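Local coordinates for protein ApRick protease (Rickettsia conorii, PDB 5C9F) that is a retropepsin-like aspartic protease, probably an endopeptidase; this piece is the protease domain of a longer, probably membrane-anchored protein, at residues S104-M108 with S109-R113. Numbering follows the deposited sequence.
Sequences SLLGM and SLLER
Leu106, on strand 104-106, reaches to the first turn of helix 108-111, where its CD2 methyl meets both Leu110 and Leu111. With CG anti to the backbone N (chi1 -158°), the branch turns toward the helix, and CD2 then comes within 3.4 Å of CG of Leu111, closer than usual for two carbons. The same methyl touches CB of Leu110 at 4.0 Å, and both leucines of the helix lie obliquely across Leu106. Leu111 points back at residues 104-108, and its CG also rests against the carbonyl oxygen of Gly107. Outside the turn, Phe34 and Ile85 touch Leu106, Val36 touches Leu111, and Ile43, Phe89 and Ile92 touch Leu110, so the three leucines join the helix to the beta core.

Gly107 occupies the N-cap position. Its O accepts the N-H of Leu111 at 3.1 Å, with the donor in the carbonyl plane. Water 1 accepts from Gly107 N at 3.0 Å and from Leu110 N at 3.1 Å, bridging Gly107 and the first turn of the helix. One residue on, Met108 O takes Glu112 N at 2.9 Å, the donor tilted 28° from the carbonyl plane.

On the more open side Met108 and Glu112 cross at about a right angle. Bends at chi2 and chi3 fold the Met108 chain so that CE lies 3.6 Å from both CG and OE2 of Glu112, a methyl-to-carboxylate contact without charge pairing. Backbone hydrogen bonds of Leu106 with Asp37 and Met108 with Ala40 tie this hydrophobic-hydrophobic-Gly motif, as in retropepsins, to the Asp-Thr-Gly-Ala signature loop, whose Asp37 is probably catalytic. The chemistry is divided: buried leucines fasten one side to the sheet, while water and main-chain bonds satisfy polar groups around Gly107.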
loop_
_atom_site.group_PDB
_atom_site.type_symbol
_atom_site.label_atom_id
_atom_site.label_comp_id
_atom_site.label_asym_id
_atom_site.label_seq_id
_atom_site.Cartn_x
_atom_site.Cartn_y
_atom_site.Cartn_z
ATOM N N SER A 104 0.395 -30.195 -9.701
ATOM C CA SER A 104 -0.803 -29.430 -9.650
ATOM C C SER A 104 -0.625 -28.109 -10.343
ATOM O O SER A 104 0.489 -27.565 -10.357
ATOM C CB SER A 104 -1.220 -29.227 -8.206
ATOM O OG SER A 104 -1.617 -30.451 -7.681
ATOM N N LEU A 105 -1.721 -27.573 -10.877
ATOM C CA LEU A 105 -1.703 -26.387 -11.686
ATOM C C LEU A 105 -2.496 -25.300 -11.049
ATOM O O LEU A 105 -3.623 -25.483 -10.667
ATOM C CB LEU A 105 -2.289 -26.653 -13.101
ATOM C CG LEU A 105 -1.625 -27.784 -13.921
ATOM C CD1 LEU A 105 -2.349 -28.005 -15.240
ATOM C CD2 LEU A 105 -0.155 -27.494 -14.165
ATOM N N LEU A 106 -1.932 -24.115 -11.083
ATOM C CA LEU A 106 -2.625 -22.922 -10.698
ATOM C C LEU A 106 -2.914 -22.169 -11.975
ATOM O O LEU A 106 -2.009 -21.855 -12.764
ATOM C CB LEU A 106 -1.633 -22.104 -9.847
ATOM C CG LEU A 106 -2.176 -21.064 -8.900
ATOM C CD1 LEU A 106 -1.022 -20.627 -7.999
ATOM C CD2 LEU A 106 -2.680 -19.904 -9.692
ATOM N N GLY A 107 -4.159 -21.782 -12.142
ATOM C CA GLY A 107 -4.605 -21.206 -13.425
ATOM C C GLY A 107 -5.073 -19.780 -13.276
ATOM O O GLY A 107 -4.884 -19.155 -12.211
ATOM N N MET A 108 -5.673 -19.278 -14.349
ATOM C CA MET A 108 -6.048 -17.878 -14.439
ATOM C C MET A 108 -7.143 -17.517 -13.514
ATOM O O MET A 108 -7.221 -16.342 -13.110
ATOM C CB MET A 108 -6.483 -17.534 -15.890
ATOM C CG MET A 108 -5.346 -17.533 -16.863
ATOM S SD MET A 108 -4.132 -16.269 -16.370
ATOM C CE MET A 108 -5.088 -14.801 -16.323
ATOM N N SER A 109 -8.051 -18.452 -13.188
ATOM C CA SER A 109 -9.157 -18.042 -12.269
ATOM C C SER A 109 -8.636 -17.560 -10.899
ATOM O O SER A 109 -9.095 -16.554 -10.390
ATOM C CB SER A 109 -10.193 -19.132 -12.092
ATOM O OG SER A 109 -10.535 -19.631 -13.384
ATOM N N LEU A 110 -7.594 -18.205 -10.357
ATOM C CA LEU A 110 -6.988 -17.703 -9.119
ATOM C C LEU A 110 -6.066 -16.474 -9.421
ATOM O O LEU A 110 -6.087 -15.460 -8.691
ATOM C CB LEU A 110 -6.263 -18.792 -8.363
ATOM C CG LEU A 110 -5.621 -18.432 -6.997
ATOM C CD1 LEU A 110 -6.594 -17.845 -5.998
ATOM C CD2 LEU A 110 -4.987 -19.661 -6.375
ATOM N N LEU A 111 -5.252 -16.567 -10.467
ATOM C CA LEU A 111 -4.242 -15.541 -10.732
ATOM C C LEU A 111 -4.860 -14.168 -11.012
ATOM O O LEU A 111 -4.280 -13.154 -10.626
ATOM C CB LEU A 111 -3.413 -15.928 -11.912
ATOM C CG LEU A 111 -2.416 -17.053 -11.610
ATOM C CD1 LEU A 111 -1.825 -17.539 -12.898
ATOM C CD2 LEU A 111 -1.297 -16.618 -10.673
ATOM N N GLU A 112 -6.047 -14.180 -11.645
ATOM C CA GLU A 112 -6.797 -12.977 -11.940
ATOM C C GLU A 112 -7.293 -12.276 -10.740
ATOM O O GLU A 112 -7.631 -11.103 -10.818
ATOM C CB GLU A 112 -8.047 -13.282 -12.814
ATOM C CG GLU A 112 -7.688 -13.401 -14.253
ATOM C CD GLU A 112 -8.812 -14.004 -15.118
ATOM O OE1 GLU A 112 -9.898 -14.381 -14.581
ATOM O OE2 GLU A 112 -8.593 -14.102 -16.357
ATOM N N ARG A 113 -7.374 -12.951 -9.616
ATOM C CA ARG A 113 -7.845 -12.306 -8.420
ATOM C C ARG A 113 -6.800 -11.417 -7.747
ATOM O O ARG A 113 -7.151 -10.583 -6.898
ATOM C CB ARG A 113 -8.283 -13.357 -7.414
ATOM C CG ARG A 113 -9.490 -14.169 -7.816
ATOM C CD ARG A 113 -9.523 -15.331 -6.861
ATOM N NE ARG A 113 -10.675 -16.176 -7.072
ATOM C CZ ARG A 113 -11.755 -16.157 -6.312
ATOM N NH1 ARG A 113 -11.855 -15.313 -5.291
ATOM N NH2 ARG A 113 -12.749 -16.980 -6.592
HETATM O O HOH W 1 -6.823 -21.097 -11.005
#